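Local coordinates for bartonella effector protein (Bep) substrate of VirB T4SS (Bartonella sp. 1-1C, PDB 4PY3) that probably transfers AMP from ATP to threonine or tyrosine residues of target proteins, through its N-terminal FIC domain, at residues A[46-49]-A[50-53]; A[59-62]-A[63-67]. All blocks are in the same frame, centred on the assembly; numbering follows the deposited sequence.

Interaction 1: A[46-49]-A[50-53]; sequences INLN and KEPL
Glu51 sends CG into the slot between its own backbone N and carbonyl carbon (chi1 64°), and from there its extended chain runs back across Leu48, whose CG, anti to the backbone N (chi1 -173°), swings methyl CD1 round to meet it. The two side chains meet at a slant: carboxylate oxygen Glu51 OE2 lies 3.3 Å from Leu48 CD1, and Glu51 CG rests 3.2 Å from Leu48 O. That same carbonyl accepts the backbone bond that closes a type I beta turn from Leu48 to Glu51, Glu51 N to Leu48 O at 3.0 Å. One residue earlier Lys50 N donates to Asn47 O, again at 3.0 Å but less straight, with an N-H...O angle of 143°. Both bonds span three residues, instead of the four of an alpha-helical bond. Alongside, the extended chain of Lys50 runs back past Ile46 O, which is 3.6 Å from Lys50 CG, and lies beside Asn47, the two side chains pointing the same way; Asn47 OD1 and Lys50 NZ end 3.5 Å apart. The turn follows helix 30-48 at the surface and leads into the loop toward helix 59-70. Glu51 OE2 is hydrogen-bonded to Tyr64 OH of that helix, while Leu48 packs on Val165 and Asn49 OD1 is hydrogen-bonded to Lys169 NZ, both on helix 159-173.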
loop_
_atom_site.group_PDB
_atom_site.type_symbol
_atom_site.label_atom_id
_atom_site.label_comp_id
_atom_site.label_asym_id
_atom_site.label_seq_id
_atom_site.Cartn_x
_atom_site.Cartn_y
_atom_site.Cartn_z
ATOM N N ILE A 46 1.895 -8.250 -14.549
ATOM C CA ILE A 46 1.436 -8.984 -15.728
ATOM C C ILE A 46 0.976 -10.393 -15.353
ATOM O O ILE A 46 -0.091 -10.840 -15.776
ATOM C CB ILE A 46 2.513 -9.044 -16.830
ATOM C CG1 ILE A 46 2.724 -7.650 -17.420
ATOM C CG2 ILE A 46 2.121 -10.021 -17.931
ATOM C CD1 ILE A 46 3.920 -7.548 -18.331
ATOM N N ASN A 47 1.762 -11.094 -14.546
ATOM C CA ASN A 47 1.360 -12.424 -14.096
ATOM C C ASN A 47 0.225 -12.367 -13.094
ATOM O O ASN A 47 -0.707 -13.154 -13.156
ATOM C CB ASN A 47 2.556 -13.189 -13.546
ATOM C CG ASN A 47 3.472 -13.664 -14.650
ATOM O OD1 ASN A 47 3.024 -14.361 -15.565
ATOM N ND2 ASN A 47 4.737 -13.295 -14.584
ATOM N N LEU A 48 0.289 -11.406 -12.192
ATOM C CA LEU A 48 -0.785 -11.185 -11.230
ATOM C C LEU A 48 -2.146 -10.945 -11.897
ATOM O O LEU A 48 -3.168 -11.451 -11.429
ATOM C CB LEU A 48 -0.425 -9.989 -10.364
ATOM C CG LEU A 48 -1.370 -9.735 -9.198
ATOM C CD1 LEU A 48 -1.158 -10.799 -8.141
ATOM C CD2 LEU A 48 -1.182 -8.351 -8.601
ATOM N N ASN A 49 -2.158 -10.187 -12.995
ATOM C CA ASN A 49 -3.404 -9.903 -13.705
ATOM C C ASN A 49 -4.036 -11.124 -14.353
ATOM O O ASN A 49 -5.207 -11.088 -14.719
ATOM C CB ASN A 49 -3.201 -8.816 -14.755
ATOM C CG ASN A 49 -3.020 -7.446 -14.142
ATOM O OD1 ASN A 49 -3.329 -7.231 -12.975
ATOM N ND2 ASN A 49 -2.505 -6.513 -14.927
ATOM N N LYS A 50 -3.268 -12.200 -14.509
ATOM C CA LYS A 50 -3.813 -13.451 -15.021
ATOM C C LYS A 50 -4.535 -14.251 -13.945
ATOM O O LYS A 50 -5.240 -15.209 -14.278
ATOM C CB LYS A 50 -2.714 -14.337 -15.590
ATOM C CG LYS A 50 -1.980 -13.747 -16.770
ATOM C CD LYS A 50 -0.920 -14.718 -17.249
ATOM C CE LYS A 50 0.167 -14.008 -18.033
ATOM N NZ LYS A 50 1.200 -14.972 -18.500
ATOM N N GLU A 51 -4.390 -13.869 -12.669
ATOM C CA GLU A 51 -4.990 -14.698 -11.605
ATOM C C GLU A 51 -6.423 -14.197 -11.253
ATOM O O GLU A 51 -6.764 -13.009 -11.424
ATOM C CB GLU A 51 -4.063 -15.079 -10.406
ATOM C CG GLU A 51 -3.544 -13.970 -9.530
ATOM C CD GLU A 51 -2.234 -14.443 -8.824
ATOM O OE1 GLU A 51 -2.399 -15.418 -8.085
ATOM O OE2 GLU A 51 -1.062 -13.954 -9.001
ATOM N N PRO A 52 -7.302 -15.127 -10.861
ATOM C CA PRO A 52 -8.651 -14.717 -10.476
ATOM C C PRO A 52 -8.601 -13.809 -9.271
ATOM O O PRO A 52 -7.662 -13.871 -8.473
ATOM C CB PRO A 52 -9.330 -16.041 -10.109
ATOM C CG PRO A 52 -8.589 -17.066 -10.885
ATOM C CD PRO A 52 -7.164 -16.591 -10.856
ATOM N N LEU A 53 -9.609 -12.970 -9.149
ATOM C CA LEU A 53 -9.724 -12.089 -8.014
ATOM C C LEU A 53 -10.068 -12.947 -6.809
ATOM O O LEU A 53 -10.847 -13.877 -6.922
ATOM C CB LEU A 53 -10.814 -11.046 -8.274
ATOM C CG LEU A 53 -10.560 -10.199 -9.527
ATOM C CD1 LEU A 53 -11.780 -9.374 -9.913
ATOM C CD2 LEU A 53 -9.341 -9.308 -9.326
#

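Interaction 2: A[59-62]-A[63-67]; sequences SSYL and KYIHQ
Tyr61 and Ile65 meet obliquely, one helical turn apart, in a CH-pi contact on an alpha-helix of the Fic domain. The methyl Ile65 CD1 lies over one face of the Tyr61 ring, 3.9 Å from its centroid and displaced toward the CE2 rim, where Tyr61 CE2 is 3.5 Å away. Ile65 CG1 is set anti to its carbonyl carbon (chi1 -70°), which carries the methyl back along the helix to the ring and leaves CG1 close to Tyr61 O. Tyr64 joins more loosely: its CD2 approaches the Tyr61 ring obliquely, 4.5 Å from Tyr61 CD1, and its own ring has Tyr61 O near its edge. Elsewhere on the helix, Lys63 lays its aliphatic chain over the Ser59 carbonyl, with CG 3.4 Å from Ser59 O, and a bend at chi3 keeps Lys63 CE near Ser59 O, 3.8 Å away. Leu62 and His66 are both buried: Leu62 packs the helix against Thr162 and Phe166 of helix 159-173, and His66, stacked on Phe155, hydrogen-bonds it to the neighbouring loops, NE2 to Ala157 O and ND1 to Gly78 N. Underneath run four successive i to i+4 backbone bonds, from Lys63 N to Ser59 O through to His66 N to Leu62 O. The bond that joins the backbones of the CH-pi pair, Ile65 N to Tyr61 O, measures 2.9 Å.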
loop_
_atom_site.group_PDB
_atom_site.type_symbol
_atom_site.label_atom_id
_atom_site.label_comp_id
_atom_site.label_asym_id
_atom_site.label_seq_id
_atom_site.Cartn_x
_atom_site.Cartn_y
_atom_site.Cartn_z
ATOM N N SER A 59 -5.764 -8.551 4.487
ATOM C CA SER A 59 -4.353 -8.227 4.640
ATOM C C SER A 59 -3.476 -9.331 4.044
ATOM O O SER A 59 -2.406 -9.056 3.520
ATOM C CB SER A 59 -4.021 -7.998 6.119
ATOM O OG SER A 59 -4.556 -9.035 6.893
ATOM N N SER A 60 -3.928 -10.577 4.119
ATOM C CA SER A 60 -3.216 -11.665 3.450
ATOM C C SER A 60 -3.053 -11.389 1.961
ATOM O O SER A 60 -1.974 -11.588 1.414
ATOM C CB SER A 60 -3.930 -13.006 3.644
ATOM O OG SER A 60 -3.660 -13.537 4.926
ATOM N N TYR A 61 -4.129 -10.968 1.297
ATOM C CA TYR A 61 -4.050 -10.636 -0.122
ATOM C C TYR A 61 -3.130 -9.435 -0.356
ATOM O O TYR A 61 -2.352 -9.423 -1.304
ATOM C CB TYR A 61 -5.435 -10.358 -0.675
ATOM C CG TYR A 61 -5.493 -10.107 -2.165
ATOM C CD1 TYR A 61 -5.092 -11.079 -3.074
ATOM C CD2 TYR A 61 -5.984 -8.903 -2.668
ATOM C CE1 TYR A 61 -5.165 -10.856 -4.442
ATOM C CE2 TYR A 61 -6.068 -8.675 -4.032
ATOM C CZ TYR A 61 -5.661 -9.654 -4.918
ATOM O OH TYR A 61 -5.718 -9.416 -6.279
ATOM N N LEU A 62 -3.230 -8.428 0.505
ATOM C CA LEU A 62 -2.348 -7.263 0.447
ATOM C C LEU A 62 -0.865 -7.674 0.526
ATOM O O LEU A 62 -0.038 -7.202 -0.247
ATOM C CB LEU A 62 -2.663 -6.293 1.586
ATOM C CG LEU A 62 -1.896 -4.972 1.559
ATOM C CD1 LEU A 62 -2.433 -4.048 0.484
ATOM C CD2 LEU A 62 -1.945 -4.291 2.915
ATOM N N LYS A 63 -0.558 -8.561 1.468
ATOM C CA LYS A 63 0.787 -9.059 1.633
ATOM C C LYS A 63 1.244 -9.834 0.412
ATOM O O LYS A 63 2.403 -9.725 0.004
ATOM C CB LYS A 63 0.898 -9.935 2.881
ATOM C CG LYS A 63 0.912 -9.127 4.163
ATOM C CD LYS A 63 1.222 -10.016 5.354
ATOM C CE LYS A 63 0.007 -10.364 6.148
ATOM N NZ LYS A 63 0.419 -11.015 7.426
ATOM N N TYR A 64 0.341 -10.631 -0.157
ATOM C CA TYR A 64 0.660 -11.405 -1.351
ATOM C C TYR A 64 1.000 -10.475 -2.522
ATOM O O TYR A 64 1.926 -10.748 -3.288
ATOM C CB TYR A 64 -0.475 -12.364 -1.716
ATOM C CG TYR A 64 -0.294 -13.017 -3.070
ATOM C CD1 TYR A 64 0.612 -14.060 -3.247
ATOM C CD2 TYR A 64 -1.021 -12.587 -4.180
ATOM C CE1 TYR A 64 0.780 -14.659 -4.489
ATOM C CE2 TYR A 64 -0.850 -13.173 -5.418
ATOM C CZ TYR A 64 0.044 -14.204 -5.570
ATOM O OH TYR A 64 0.199 -14.795 -6.798
ATOM N N ILE A 65 0.266 -9.374 -2.651
ATOM C CA ILE A 65 0.551 -8.413 -3.705
ATOM C C ILE A 65 1.947 -7.830 -3.513
ATOM O O ILE A 65 2.710 -7.735 -4.463
ATOM C CB ILE A 65 -0.469 -7.270 -3.727
ATOM C CG1 ILE A 65 -1.822 -7.806 -4.203
ATOM C CG2 ILE A 65 -0.019 -6.147 -4.649
ATOM C CD1 ILE A 65 -2.984 -6.949 -3.771
ATOM N N HIS A 66 2.241 -7.413 -2.288
ATOM C CA HIS A 66 3.533 -6.830 -1.963
ATOM C C HIS A 66 4.628 -7.864 -2.224
ATOM O O HIS A 66 5.670 -7.545 -2.796
ATOM C CB HIS A 66 3.557 -6.382 -0.508
ATOM C CG HIS A 66 4.751 -5.562 -0.142
ATOM N ND1 HIS A 66 5.981 -6.123 0.137
ATOM C CD2 HIS A 66 4.915 -4.222 -0.018
ATOM C CE1 HIS A 66 6.849 -5.171 0.420
ATOM N NE2 HIS A 66 6.232 -4.006 0.328
ATOM N N GLN A 67 4.350 -9.114 -1.853
ATOM C CA GLN A 67 5.278 -10.208 -2.102
ATOM C C GLN A 67 5.585 -10.306 -3.596
ATOM O O GLN A 67 6.747 -10.337 -4.000
ATOM C CB GLN A 67 4.723 -11.536 -1.588
ATOM C CG GLN A 67 5.800 -12.581 -1.329
ATOM C CD GLN A 67 5.296 -13.812 -0.590
ATOM O OE1 GLN A 67 4.233 -13.801 0.030
ATOM N NE2 GLN A 67 6.075 -14.884 -0.644
#

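In the fold
Interaction 1 comes first along the chain, where helix 30-48 gives way to a loop, and interaction 2 follows on helix 59-70, the next helix; their centres are 13 Å apart, on the same side of the chain's centre. Interaction 1 is a surface turn whose centre is about 18 Å from the centre of the chain, whereas interaction 2 is partly buried, its centre about 9 Å from that point. They touch directly: the hydrogen bond between Glu51 OE2 and Tyr64 OH is 2.7 Å long, and Leu48 CD1 packs on Tyr64 CE2. Helix 159-173 touches side chains of both. The turn and the helix after it are thus joined through side chains as well as through the loop, within the N-terminal FIC domain.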